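Local structure of neural CELL adhesion molecule 1,140 KDA isoform (Homo sapiens, 2VKW) at residues Q25-E30 with E67-I72; E78-V83 with E101-P106; I126-I131 with D165-K170; R141-R146 with V182-Q187. The protein acts as a cell-surface adhesion receptor of the nervous system, represented here by its two membrane-proximal fibronectin type III domains in tandem. All blocks are in the same frame, centred on the assembly; numbering follows the deposited sequence.

Contact 1 of 4, residues Q25-E30 with E67-I72; sequences QVQFDE and EGIVTI
V26 and V70 meet as an antiparallel hydrogen-bonded pair, V26 N giving a bond of 2.9 Å to V70 O and V70 N returning one of 3.2 Å to V26 O. On the same face, V26 CB rests 3.5 Å from V70 CG2, while V26 CG2, anti to the carbonyl carbon, reaches I72 CD1 at 3.6 Å. F28 crosses V70 at about a right angle and brings CE2 to 3.6 Å from V70 CG1; its first torsion, 70°, sets the ring between its own N and C. On the other face I69 lies obliquely to two glutamines, CG2 3.6 Å from Q27 CG and CD1 3.2 Å from Q25 NE2. G68, with positive phi, leaves helix 61-67, and G68 O accepts a weak bond from F28 N. Further out, L85 packs on V26, F28 and V70, and Y42 meets the F28 ring edge-to-face. Two strands of a three-stranded sheet turn one face to the opposing sheet, as in the beta sandwich of a fibronectin type III domain.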
loop_
_atom_site.group_PDB
_atom_site.type_symbol
_atom_site.label_atom_id
_atom_site.label_comp_id
_atom_site.label_asym_id
_atom_site.label_seq_id
_atom_site.Cartn_x
_atom_site.Cartn_y
_atom_site.Cartn_z
ATOM N N GLN A 25 -14.940 -2.659 -2.122
ATOM C CA GLN A 25 -14.427 -2.308 -0.806
ATOM C C GLN A 25 -15.562 -1.664 -0.018
ATOM O O GLN A 25 -16.150 -0.676 -0.440
ATOM C CB GLN A 25 -13.259 -1.329 -0.924
ATOM C CG GLN A 25 -12.032 -1.916 -1.583
ATOM C CD GLN A 25 -10.954 -0.873 -1.798
ATOM O OE1 GLN A 25 -11.124 0.057 -2.586
ATOM N NE2 GLN A 25 -9.841 -1.016 -1.088
ATOM N N VAL A 26 -15.875 -2.238 1.132
ATOM C CA VAL A 26 -16.952 -1.734 1.965
ATOM C C VAL A 26 -16.362 -0.973 3.134
ATOM O O VAL A 26 -15.676 -1.558 3.969
ATOM C CB VAL A 26 -17.803 -2.911 2.495
ATOM C CG1 VAL A 26 -18.886 -2.410 3.453
ATOM C CG2 VAL A 26 -18.419 -3.662 1.318
ATOM N N GLN A 27 -16.613 0.332 3.183
ATOM C CA GLN A 27 -16.116 1.164 4.278
ATOM C C GLN A 27 -17.215 1.246 5.315
ATOM O O GLN A 27 -18.336 1.640 5.000
ATOM C CB GLN A 27 -15.779 2.573 3.795
ATOM C CG GLN A 27 -14.644 2.630 2.797
ATOM C CD GLN A 27 -14.233 4.051 2.480
ATOM O OE1 GLN A 27 -13.808 4.790 3.365
ATOM N NE2 GLN A 27 -14.363 4.443 1.216
ATOM N N PHE A 28 -16.894 0.897 6.553
ATOM C CA PHE A 28 -17.898 0.913 7.599
ATOM C C PHE A 28 -17.337 1.313 8.949
ATOM O O PHE A 28 -16.128 1.295 9.170
ATOM C CB PHE A 28 -18.526 -0.477 7.712
ATOM C CG PHE A 28 -17.591 -1.513 8.270
ATOM C CD1 PHE A 28 -17.642 -1.864 9.617
ATOM C CD2 PHE A 28 -16.622 -2.099 7.463
ATOM C CE1 PHE A 28 -16.743 -2.784 10.153
ATOM C CE2 PHE A 28 -15.717 -3.020 7.988
ATOM C CZ PHE A 28 -15.779 -3.362 9.338
ATOM N N ASP A 29 -18.241 1.677 9.849
ATOM C CA ASP A 29 -17.878 2.053 11.205
ATOM C C ASP A 29 -18.227 0.862 12.086
ATOM O O ASP A 29 -19.212 0.162 11.831
ATOM C CB ASP A 29 -18.688 3.265 11.672
ATOM C CG ASP A 29 -18.413 4.510 10.848
ATOM O OD1 ASP A 29 -17.232 4.913 10.734
ATOM O OD2 ASP A 29 -19.388 5.091 10.324
ATOM N N GLU A 30 -17.423 0.627 13.116
ATOM C CA GLU A 30 -17.686 -0.475 14.029
ATOM C C GLU A 30 -18.968 -0.183 14.791
ATOM O O GLU A 30 -19.382 0.968 14.906
ATOM C CB GLU A 30 -16.526 -0.647 15.021
ATOM C CG GLU A 30 -15.213 -1.056 14.376
ATOM C CD GLU A 30 -14.390 0.129 13.883
ATOM O OE1 GLU A 30 -14.979 1.141 13.433
ATOM O OE2 GLU A 30 -13.145 0.036 13.934
ATOM N N GLU A 67 -7.906 -1.802 8.649
ATOM C CA GLU A 67 -7.973 -1.327 7.273
ATOM C C GLU A 67 -9.208 -0.471 7.029
ATOM O O GLU A 67 -9.272 0.256 6.044
ATOM C CB GLU A 67 -7.963 -2.504 6.304
ATOM C CG GLU A 67 -6.772 -3.408 6.486
ATOM C CD GLU A 67 -6.761 -4.558 5.510
ATOM O OE1 GLU A 67 -7.853 -5.115 5.251
ATOM O OE2 GLU A 67 -5.665 -4.911 5.015
ATOM N N GLY A 68 -10.183 -0.561 7.929
ATOM C CA GLY A 68 -11.399 0.216 7.786
ATOM C C GLY A 68 -12.376 -0.334 6.761
ATOM O O GLY A 68 -13.468 0.217 6.574
ATOM N N ILE A 69 -12.002 -1.426 6.098
ATOM C CA ILE A 69 -12.864 -2.019 5.081
ATOM C C ILE A 69 -12.852 -3.546 5.066
ATOM O O ILE A 69 -11.955 -4.181 5.624
ATOM C CB ILE A 69 -12.444 -1.570 3.661
ATOM C CG1 ILE A 69 -11.082 -2.172 3.311
ATOM C CG2 ILE A 69 -12.353 -0.046 3.583
ATOM C CD1 ILE A 69 -10.553 -1.746 1.935
ATOM N N VAL A 70 -13.872 -4.119 4.434
ATOM C CA VAL A 70 -13.964 -5.557 4.240
ATOM C C VAL A 70 -14.102 -5.623 2.727
ATOM O O VAL A 70 -14.769 -4.778 2.127
ATOM C CB VAL A 70 -15.214 -6.196 4.916
ATOM C CG1 VAL A 70 -15.055 -6.174 6.430
ATOM C CG2 VAL A 70 -16.475 -5.475 4.497
ATOM N N THR A 71 -13.453 -6.595 2.097
ATOM C CA THR A 71 -13.526 -6.698 0.649
ATOM C C THR A 71 -14.333 -7.882 0.148
ATOM O O THR A 71 -13.920 -9.031 0.280
ATOM C CB THR A 71 -12.119 -6.764 0.033
ATOM O OG1 THR A 71 -11.427 -5.540 0.309
ATOM C CG2 THR A 71 -12.203 -6.965 -1.473
ATOM N N ILE A 72 -15.482 -7.589 -0.442
ATOM C CA ILE A 72 -16.354 -8.617 -0.994
ATOM C C ILE A 72 -15.813 -9.015 -2.360
ATOM O O ILE A 72 -15.400 -8.153 -3.144
ATOM C CB ILE A 72 -17.775 -8.075 -1.144
ATOM C CG1 ILE A 72 -18.325 -7.724 0.240
ATOM C CG2 ILE A 72 -18.651 -9.096 -1.838
ATOM C CD1 ILE A 72 -19.578 -6.888 0.187
#

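Contact 2 of 4, residues E78-V83 with E101-P106; sequences ETTYAV and EFKTQP
The Y81 and F102 rings are nearly parallel (21° between planes) but slid apart, centroids 5.6 Å, so that they barely overlap; over one face of F102 lies Y81 CB, 3.4 Å from F102 CE2. V83 CG1 approaches the F102 ring obliquely, as T104 CG2 does that of Y81. Y81, V83 and F102 sit on the interior face of the beta hairpin of strands 80-89 and 92-103 in the first fibronectin type III domain, where V17 also touches F102; T104 follows the strand. Y81 and F102 form a hydrogen-bonded antiparallel pair, Y81 N bonding F102 O at 2.7 Å with an N-H...O angle of 176°. On the other face, E101 bends at chi2 and carries its carboxylate across T80, OE2 near T80 CG2 and OE1 near A82 CB. Beyond the paired strands, the E78 chain crosses P106 at about a right angle, CG 3.4 Å from P106 CB. T104 grips T79 twice: T104 N reaches T79 O at 2.9 Å, and T104 OG1, which also bonds K76 O, accepts T79 N at 2.8 Å.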
loop_
_atom_site.group_PDB
_atom_site.type_symbol
_atom_site.label_atom_id
_atom_site.label_comp_id
_atom_site.label_asym_id
_atom_site.label_seq_id
_atom_site.Cartn_x
_atom_site.Cartn_y
_atom_site.Cartn_z
ATOM N N GLU A 78 -20.621 -4.768 -14.025
ATOM C CA GLU A 78 -21.821 -4.014 -14.389
ATOM C C GLU A 78 -23.061 -4.583 -13.726
ATOM O O GLU A 78 -24.081 -4.777 -14.389
ATOM C CB GLU A 78 -22.052 -4.064 -15.904
ATOM C CG GLU A 78 -21.041 -3.352 -16.741
ATOM C CD GLU A 78 -21.349 -3.464 -18.222
ATOM O OE1 GLU A 78 -21.110 -4.542 -18.806
ATOM O OE2 GLU A 78 -21.838 -2.474 -18.800
ATOM N N THR A 79 -22.990 -4.850 -12.431
ATOM C CA THR A 79 -24.144 -5.417 -11.757
ATOM C C THR A 79 -24.440 -4.698 -10.448
ATOM O O THR A 79 -23.534 -4.410 -9.665
ATOM C CB THR A 79 -23.927 -6.929 -11.502
ATOM O OG1 THR A 79 -23.628 -7.580 -12.744
ATOM C CG2 THR A 79 -25.171 -7.559 -10.898
ATOM N N THR A 80 -25.717 -4.407 -10.223
ATOM C CA THR A 80 -26.147 -3.717 -9.017
ATOM C C THR A 80 -26.339 -4.709 -7.862
ATOM O O THR A 80 -26.962 -5.755 -8.029
ATOM C CB THR A 80 -27.446 -2.947 -9.285
ATOM O OG1 THR A 80 -27.220 -2.017 -10.349
ATOM C CG2 THR A 80 -27.889 -2.186 -8.049
ATOM N N TYR A 81 -25.787 -4.366 -6.703
ATOM C CA TYR A 81 -25.857 -5.209 -5.510
ATOM C C TYR A 81 -26.339 -4.474 -4.272
ATOM O O TYR A 81 -26.342 -3.245 -4.202
ATOM C CB TYR A 81 -24.475 -5.780 -5.166
ATOM C CG TYR A 81 -23.952 -6.818 -6.113
ATOM C CD1 TYR A 81 -24.215 -8.165 -5.911
ATOM C CD2 TYR A 81 -23.209 -6.449 -7.229
ATOM C CE1 TYR A 81 -23.754 -9.118 -6.800
ATOM C CE2 TYR A 81 -22.744 -7.393 -8.124
ATOM C CZ TYR A 81 -23.021 -8.725 -7.906
ATOM O OH TYR A 81 -22.580 -9.654 -8.811
ATOM N N ALA A 82 -26.713 -5.271 -3.283
ATOM C CA ALA A 82 -27.149 -4.787 -1.989
ATOM C C ALA A 82 -26.209 -5.511 -1.041
ATOM O O ALA A 82 -26.007 -6.719 -1.186
ATOM C CB ALA A 82 -28.591 -5.209 -1.715
ATOM N N VAL A 83 -25.623 -4.786 -0.091
ATOM C CA VAL A 83 -24.714 -5.403 0.867
ATOM C C VAL A 83 -25.036 -4.949 2.287
ATOM O O VAL A 83 -25.512 -3.827 2.487
ATOM C CB VAL A 83 -23.235 -5.067 0.537
ATOM C CG1 VAL A 83 -23.016 -3.573 0.546
ATOM C CG2 VAL A 83 -22.315 -5.736 1.539
ATOM N N GLU A 101 -26.851 -0.175 -1.420
ATOM C CA GLU A 101 -26.826 -0.514 -2.839
ATOM C C GLU A 101 -25.590 0.072 -3.516
ATOM O O GLU A 101 -25.143 1.165 -3.163
ATOM C CB GLU A 101 -28.082 0.031 -3.520
ATOM C CG GLU A 101 -28.597 -0.815 -4.676
ATOM C CD GLU A 101 -29.115 -2.178 -4.210
ATOM O OE1 GLU A 101 -29.238 -2.379 -2.980
ATOM O OE2 GLU A 101 -29.401 -3.041 -5.069
ATOM N N PHE A 102 -25.043 -0.659 -4.484
ATOM C CA PHE A 102 -23.883 -0.213 -5.245
ATOM C C PHE A 102 -23.844 -0.999 -6.559
ATOM O O PHE A 102 -24.461 -2.054 -6.667
ATOM C CB PHE A 102 -22.597 -0.443 -4.443
ATOM C CG PHE A 102 -22.179 -1.885 -4.352
ATOM C CD1 PHE A 102 -21.312 -2.437 -5.300
ATOM C CD2 PHE A 102 -22.646 -2.693 -3.316
ATOM C CE1 PHE A 102 -20.914 -3.776 -5.216
ATOM C CE2 PHE A 102 -22.257 -4.034 -3.221
ATOM C CZ PHE A 102 -21.388 -4.577 -4.173
ATOM N N LYS A 103 -23.132 -0.493 -7.562
ATOM C CA LYS A 103 -23.054 -1.194 -8.841
ATOM C C LYS A 103 -21.601 -1.410 -9.214
ATOM O O LYS A 103 -20.801 -0.481 -9.178
ATOM C CB LYS A 103 -23.756 -0.387 -9.942
ATOM C CG LYS A 103 -23.752 -1.058 -11.320
ATOM C CD LYS A 103 -24.475 -0.192 -12.356
ATOM C CE LYS A 103 -24.473 -0.834 -13.736
ATOM N NZ LYS A 103 -25.294 -0.058 -14.722
ATOM N N THR A 104 -21.247 -2.638 -9.566
ATOM C CA THR A 104 -19.867 -2.909 -9.937
ATOM C C THR A 104 -19.512 -2.208 -11.234
ATOM O O THR A 104 -20.371 -1.922 -12.060
ATOM C CB THR A 104 -19.598 -4.423 -10.119
ATOM O OG1 THR A 104 -20.521 -4.965 -11.072
ATOM C CG2 THR A 104 -19.729 -5.156 -8.779
ATOM N N GLN A 105 -18.237 -1.912 -11.405
ATOM C CA GLN A 105 -17.794 -1.274 -12.624
ATOM C C GLN A 105 -17.817 -2.280 -13.772
ATOM O O GLN A 105 -17.909 -3.488 -13.554
ATOM C CB GLN A 105 -16.373 -0.752 -12.442
ATOM C CG GLN A 105 -16.273 0.438 -11.513
ATOM C CD GLN A 105 -14.885 1.019 -11.509
ATOM O OE1 GLN A 105 -14.334 1.332 -12.561
ATOM N NE2 GLN A 105 -14.304 1.167 -10.325
ATOM N N PRO A 106 -17.768 -1.794 -15.018
ATOM C CA PRO A 106 -17.770 -2.759 -16.123
ATOM C C PRO A 106 -16.377 -3.395 -16.204
ATOM O O PRO A 106 -15.489 -3.070 -15.414
ATOM C CB PRO A 106 -18.079 -1.892 -17.343
ATOM C CG PRO A 106 -17.424 -0.592 -16.986
ATOM C CD PRO A 106 -17.825 -0.411 -15.522
#

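Contact 3 of 4, residues I126-I131 with D165-K170; sequences IKVNLI and DHVMLK
A first torsion of 74° places the H166 ring between its own backbone N and carbonyl carbon, and the fully extended chain of K127, CG anti to the backbone N, runs obliquely past it. K127 CE thereby comes within 3.4 Å of H166 CD2, an aliphatic contact meeting the ring obliquely. N129 ND2 lies 3.7 Å from H166 CB, its amide plane turned 40° from the imidazole, and H166 ND1 makes a weak bond to D165 OD1. M168, bent at chi2 and chi3, folds its methyl back so that CE touches K127 CB at 3.8 Å. On the opposite face the pairs lie side by side and point the same way: V128 CB against V167 CG1, and I126 CG2 against L169 CB, each 3.6 Å apart. Five backbone bonds hold this register, among them V128 N to V167 O at 2.9 Å with an N-H...O angle of 172°; the last is L130 N to D165 O. The apolar face meets F196 and F198 through I126, Y143 and L160 through L130, and Y147 through L169, all from the partner sheet. N129, on the face it shares with K127, H166 and M168, packs on R199 of the second subunit. Strand 126-131 is the central one of three, in one sheet of the second fibronectin type III beta sandwich.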
loop_
_atom_site.group_PDB
_atom_site.type_symbol
_atom_site.label_atom_id
_atom_site.label_comp_id
_atom_site.label_asym_id
_atom_site.label_seq_id
_atom_site.Cartn_x
_atom_site.Cartn_y
_atom_site.Cartn_z
ATOM N N ILE A 126 14.481 -14.565 -3.174
ATOM C CA ILE A 126 13.135 -14.379 -2.686
ATOM C C ILE A 126 12.117 -14.904 -3.675
ATOM O O ILE A 126 12.321 -14.855 -4.885
ATOM C CB ILE A 126 12.861 -12.884 -2.441
ATOM C CG1 ILE A 126 11.451 -12.682 -1.887
ATOM C CG2 ILE A 126 13.017 -12.113 -3.747
ATOM C CD1 ILE A 126 11.096 -11.213 -1.650
ATOM N N LYS A 127 11.016 -15.420 -3.150
ATOM C CA LYS A 127 9.949 -15.919 -3.994
ATOM C C LYS A 127 8.790 -14.978 -3.752
ATOM O O LYS A 127 8.349 -14.824 -2.610
ATOM C CB LYS A 127 9.548 -17.339 -3.596
ATOM C CG LYS A 127 8.413 -17.917 -4.444
ATOM C CD LYS A 127 7.993 -19.297 -3.958
ATOM C CE LYS A 127 6.962 -19.917 -4.881
ATOM N NZ LYS A 127 6.505 -21.235 -4.372
ATOM N N VAL A 128 8.320 -14.333 -4.812
ATOM C CA VAL A 128 7.196 -13.411 -4.701
ATOM C C VAL A 128 5.925 -14.088 -5.210
ATOM O O VAL A 128 5.744 -14.240 -6.417
ATOM C CB VAL A 128 7.434 -12.131 -5.532
ATOM C CG1 VAL A 128 6.207 -11.233 -5.468
ATOM C CG2 VAL A 128 8.652 -11.388 -5.008
ATOM N N ASN A 129 5.053 -14.507 -4.293
ATOM C CA ASN A 129 3.802 -15.151 -4.687
ATOM C C ASN A 129 2.797 -14.069 -5.061
ATOM O O ASN A 129 2.620 -13.097 -4.331
ATOM C CB ASN A 129 3.227 -16.006 -3.544
ATOM C CG ASN A 129 4.107 -17.194 -3.190
ATOM O OD1 ASN A 129 4.661 -17.260 -2.089
ATOM N ND2 ASN A 129 4.239 -18.140 -4.118
ATOM N N LEU A 130 2.139 -14.236 -6.197
ATOM C CA LEU A 130 1.157 -13.260 -6.649
ATOM C C LEU A 130 -0.241 -13.655 -6.175
ATOM O O LEU A 130 -0.907 -14.483 -6.797
ATOM C CB LEU A 130 1.200 -13.162 -8.172
ATOM C CG LEU A 130 2.627 -12.947 -8.692
ATOM C CD1 LEU A 130 2.664 -13.071 -10.202
ATOM C CD2 LEU A 130 3.132 -11.590 -8.246
ATOM N N ILE A 131 -0.664 -13.062 -5.057
ATOM C CA ILE A 131 -1.976 -13.325 -4.474
ATOM C C ILE A 131 -3.080 -12.736 -5.350
ATOM O O ILE A 131 -3.000 -11.585 -5.794
ATOM C CB ILE A 131 -2.083 -12.724 -3.063
ATOM C CG1 ILE A 131 -0.993 -13.309 -2.169
ATOM C CG2 ILE A 131 -3.458 -13.003 -2.478
ATOM C CD1 ILE A 131 -0.952 -12.699 -0.789
ATOM N N ASP A 165 1.924 -17.936 -10.925
ATOM C CA ASP A 165 1.449 -17.232 -9.746
ATOM C C ASP A 165 2.595 -16.819 -8.843
ATOM O O ASP A 165 2.405 -16.606 -7.645
ATOM C CB ASP A 165 0.503 -18.138 -8.968
ATOM C CG ASP A 165 1.176 -19.424 -8.529
ATOM O OD1 ASP A 165 1.883 -20.036 -9.364
ATOM O OD2 ASP A 165 0.993 -19.822 -7.356
ATOM N N HIS A 166 3.789 -16.719 -9.415
ATOM C CA HIS A 166 4.957 -16.325 -8.641
ATOM C C HIS A 166 6.176 -16.071 -9.513
ATOM O O HIS A 166 6.272 -16.557 -10.640
ATOM C CB HIS A 166 5.312 -17.408 -7.613
ATOM C CG HIS A 166 5.939 -18.628 -8.215
ATOM N ND1 HIS A 166 5.248 -19.497 -9.033
ATOM C CD2 HIS A 166 7.203 -19.108 -8.141
ATOM C CE1 HIS A 166 6.059 -20.458 -9.435
ATOM N NE2 HIS A 166 7.252 -20.246 -8.908
ATOM N N VAL A 167 7.109 -15.305 -8.969
ATOM C CA VAL A 167 8.354 -15.002 -9.651
ATOM C C VAL A 167 9.476 -15.239 -8.642
ATOM O O VAL A 167 9.342 -14.929 -7.461
ATOM C CB VAL A 167 8.393 -13.542 -10.151
ATOM C CG1 VAL A 167 8.259 -12.590 -8.998
ATOM C CG2 VAL A 167 9.681 -13.290 -10.903
ATOM N N MET A 168 10.577 -15.809 -9.111
ATOM C CA MET A 168 11.699 -16.090 -8.240
ATOM C C MET A 168 12.892 -15.211 -8.561
ATOM O O MET A 168 13.345 -15.152 -9.701
ATOM C CB MET A 168 12.079 -17.568 -8.355
ATOM C CG MET A 168 10.902 -18.489 -8.096
ATOM S SD MET A 168 11.283 -19.844 -6.980
ATOM C CE MET A 168 12.286 -18.959 -5.721
ATOM N N LEU A 169 13.390 -14.517 -7.543
ATOM C CA LEU A 169 14.544 -13.645 -7.698
ATOM C C LEU A 169 15.690 -14.297 -6.938
ATOM O O LEU A 169 15.625 -14.457 -5.723
ATOM C CB LEU A 169 14.235 -12.255 -7.138
ATOM C CG LEU A 169 13.014 -11.592 -7.785
ATOM C CD1 LEU A 169 12.732 -10.242 -7.140
ATOM C CD2 LEU A 169 13.271 -11.428 -9.274
ATOM N N LYS A 170 16.725 -14.689 -7.668
ATOM C CA LYS A 170 17.881 -15.359 -7.083
ATOM C C LYS A 170 19.176 -14.628 -7.424
ATOM O O LYS A 170 19.164 -13.598 -8.114
ATOM C CB LYS A 170 17.979 -16.793 -7.620
ATOM C CG LYS A 170 16.721 -17.633 -7.457
ATOM C CD LYS A 170 16.901 -19.040 -8.039
ATOM C CE LYS A 170 15.690 -19.936 -7.731
ATOM N NZ LYS A 170 15.719 -21.271 -8.414
#

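Contact 4 of 4, residues R141-R146 with V182-Q187; sequences RHYLVR and VVAENQ
Strands 142-146 and 182-186 run antiparallel, 159° between their directions, and open with a classic beta bulge in which E185 O accepts both R141 N at 2.9 Å and H142 N at 3.2 Å. Beyond it the register is regular, L144 and V183 exchanging two backbone bonds of 2.8 Å, L144 N to V183 O and V183 N to L144 O. On the interior face, V145 and V182 stand side by side, CG2 to CG2 at 4.0 Å. The Y143 ring meets strand 182-186 obliquely, CD1 4.1 Å from V182 CG1 and CE1 equally far from A184 CB. L130 of the opposing sheet touches V182. On the other face, the extended chain of E185, CG anti to N, carries OE1 to 3.5 Å from L144 CD1, where K190 packs on both residues. H142 ND1 bonds L160 O on the neighbouring strand 158-160. These two strands form the centre of the four-stranded sheet of a fibronectin type III sandwich.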
loop_
_atom_site.group_PDB
_atom_site.type_symbol
_atom_site.label_atom_id
_atom_site.label_comp_id
_atom_site.label_asym_id
_atom_site.label_seq_id
_atom_site.Cartn_x
_atom_site.Cartn_y
_atom_site.Cartn_z
ATOM N N ARG A 141 -3.546 -12.102 -18.346
ATOM C CA ARG A 141 -2.766 -12.856 -19.309
ATOM C C ARG A 141 -1.285 -12.831 -18.970
ATOM O O ARG A 141 -0.590 -13.825 -19.154
ATOM C CB ARG A 141 -2.985 -12.325 -20.721
ATOM C CG ARG A 141 -4.365 -12.618 -21.269
ATOM C CD ARG A 141 -4.291 -12.872 -22.758
ATOM N NE ARG A 141 -3.643 -11.763 -23.450
ATOM C CZ ARG A 141 -3.350 -11.761 -24.744
ATOM N NH1 ARG A 141 -3.647 -12.813 -25.492
ATOM N NH2 ARG A 141 -2.763 -10.705 -25.287
ATOM N N HIS A 142 -0.802 -11.704 -18.459
ATOM C CA HIS A 142 0.611 -11.604 -18.116
ATOM C C HIS A 142 0.937 -10.719 -16.930
ATOM O O HIS A 142 0.334 -9.663 -16.743
ATOM C CB HIS A 142 1.406 -11.104 -19.324
ATOM C CG HIS A 142 1.421 -12.063 -20.468
ATOM N ND1 HIS A 142 2.038 -13.293 -20.397
ATOM C CD2 HIS A 142 0.873 -11.987 -21.704
ATOM C CE1 HIS A 142 1.871 -13.934 -21.540
ATOM N NE2 HIS A 142 1.166 -13.163 -22.350
ATOM N N TYR A 143 1.893 -11.169 -16.125
ATOM C CA TYR A 143 2.359 -10.396 -14.990
ATOM C C TYR A 143 3.709 -9.858 -15.434
ATOM O O TYR A 143 4.542 -10.607 -15.936
ATOM C CB TYR A 143 2.552 -11.277 -13.762
ATOM C CG TYR A 143 1.283 -11.610 -13.033
ATOM C CD1 TYR A 143 0.601 -10.638 -12.312
ATOM C CD2 TYR A 143 0.779 -12.908 -13.038
ATOM C CE1 TYR A 143 -0.550 -10.948 -11.605
ATOM C CE2 TYR A 143 -0.377 -13.233 -12.333
ATOM C CZ TYR A 143 -1.035 -12.248 -11.613
ATOM O OH TYR A 143 -2.162 -12.570 -10.882
ATOM N N LEU A 144 3.909 -8.559 -15.280
ATOM C CA LEU A 144 5.165 -7.937 -15.658
ATOM C C LEU A 144 5.869 -7.583 -14.362
ATOM O O LEU A 144 5.264 -7.001 -13.460
ATOM C CB LEU A 144 4.907 -6.680 -16.494
ATOM C CG LEU A 144 4.138 -6.912 -17.804
ATOM C CD1 LEU A 144 3.787 -5.575 -18.450
ATOM C CD2 LEU A 144 4.984 -7.756 -18.750
ATOM N N VAL A 145 7.144 -7.941 -14.272
ATOM C CA VAL A 145 7.937 -7.692 -13.078
ATOM C C VAL A 145 9.185 -6.849 -13.341
ATOM O O VAL A 145 10.036 -7.217 -14.156
ATOM C CB VAL A 145 8.372 -9.031 -12.427
ATOM C CG1 VAL A 145 9.217 -8.765 -11.192
ATOM C CG2 VAL A 145 7.140 -9.858 -12.057
ATOM N N ARG A 146 9.266 -5.712 -12.653
ATOM C CA ARG A 146 10.403 -4.794 -12.738
ATOM C C ARG A 146 11.041 -4.788 -11.349
ATOM O O ARG A 146 10.343 -4.620 -10.345
ATOM C CB ARG A 146 9.941 -3.372 -13.077
ATOM C CG ARG A 146 9.818 -3.061 -14.549
ATOM C CD ARG A 146 11.187 -2.941 -15.199
ATOM N NE ARG A 146 11.105 -2.483 -16.587
ATOM C CZ ARG A 146 12.156 -2.340 -17.390
ATOM N NH1 ARG A 146 13.378 -2.615 -16.948
ATOM N NH2 ARG A 146 11.983 -1.933 -18.643
ATOM N N VAL A 182 5.193 -5.000 -9.668
ATOM C CA VAL A 182 4.496 -5.999 -10.452
ATOM C C VAL A 182 3.222 -5.443 -11.053
ATOM O O VAL A 182 2.397 -4.844 -10.361
ATOM C CB VAL A 182 4.159 -7.236 -9.599
ATOM C CG1 VAL A 182 3.429 -8.270 -10.457
ATOM C CG2 VAL A 182 5.444 -7.829 -9.010
ATOM N N VAL A 183 3.081 -5.628 -12.357
ATOM C CA VAL A 183 1.909 -5.168 -13.076
ATOM C C VAL A 183 1.107 -6.348 -13.594
ATOM O O VAL A 183 1.667 -7.315 -14.122
ATOM C CB VAL A 183 2.292 -4.289 -14.286
ATOM C CG1 VAL A 183 1.061 -4.044 -15.186
ATOM C CG2 VAL A 183 2.856 -2.965 -13.794
ATOM N N ALA A 184 -0.207 -6.258 -13.424
ATOM C CA ALA A 184 -1.137 -7.270 -13.901
ATOM C C ALA A 184 -1.687 -6.718 -15.215
ATOM O O ALA A 184 -2.101 -5.559 -15.282
ATOM C CB ALA A 184 -2.261 -7.457 -12.907
ATOM N N GLU A 185 -1.685 -7.540 -16.259
ATOM C CA GLU A 185 -2.174 -7.105 -17.563
ATOM C C GLU A 185 -3.150 -8.099 -18.175
ATOM O O GLU A 185 -2.865 -9.293 -18.252
ATOM C CB GLU A 185 -0.989 -6.881 -18.519
ATOM C CG GLU A 185 -1.363 -6.669 -19.990
ATOM C CD GLU A 185 -0.188 -6.152 -20.838
ATOM O OE1 GLU A 185 0.986 -6.350 -20.436
ATOM O OE2 GLU A 185 -0.438 -5.557 -21.913
ATOM N N ASN A 186 -4.310 -7.597 -18.592
ATOM C CA ASN A 186 -5.317 -8.429 -19.229
ATOM C C ASN A 186 -5.679 -7.759 -20.546
ATOM O O ASN A 186 -5.051 -6.767 -20.925
ATOM C CB ASN A 186 -6.568 -8.579 -18.354
ATOM C CG ASN A 186 -7.297 -7.269 -18.126
ATOM O OD1 ASN A 186 -7.082 -6.280 -18.836
ATOM N ND2 ASN A 186 -8.186 -7.260 -17.134
ATOM N N GLN A 187 -6.690 -8.289 -21.232
ATOM C CA GLN A 187 -7.112 -7.738 -22.515
ATOM C C GLN A 187 -7.268 -6.227 -22.541
ATOM O O GLN A 187 -6.862 -5.598 -23.507
ATOM C CB GLN A 187 -8.430 -8.371 -22.972
ATOM C CG GLN A 187 -8.284 -9.702 -23.702
ATOM C CD GLN A 187 -7.606 -9.579 -25.063
ATOM O OE1 GLN A 187 -7.599 -10.529 -25.848
ATOM N NE2 GLN A 187 -7.035 -8.413 -25.345
#

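The four contacts divide between two fibronectin type III domains in series. In the first, contacts 1 and 2 have centres 16 Å apart and lie in opposite sheets of the sandwich, meeting where I72 CD1 packs 3.3 Å from V83 CG2. In the second, contacts 3 and 4 are closer, 13 Å between centres, and L130 CD1 reaches Y143 CD2 at 3.4 Å; their segments alternate along the chain, so each sheet takes strands from both halves of the domain. Between the contacts of different domains there is no touch: contacts 2 and 4 come nearest, about 9 Å between nearest atoms, whereas contacts 2 and 3 have centres 33 Å apart, on opposite sides of the chain's centre.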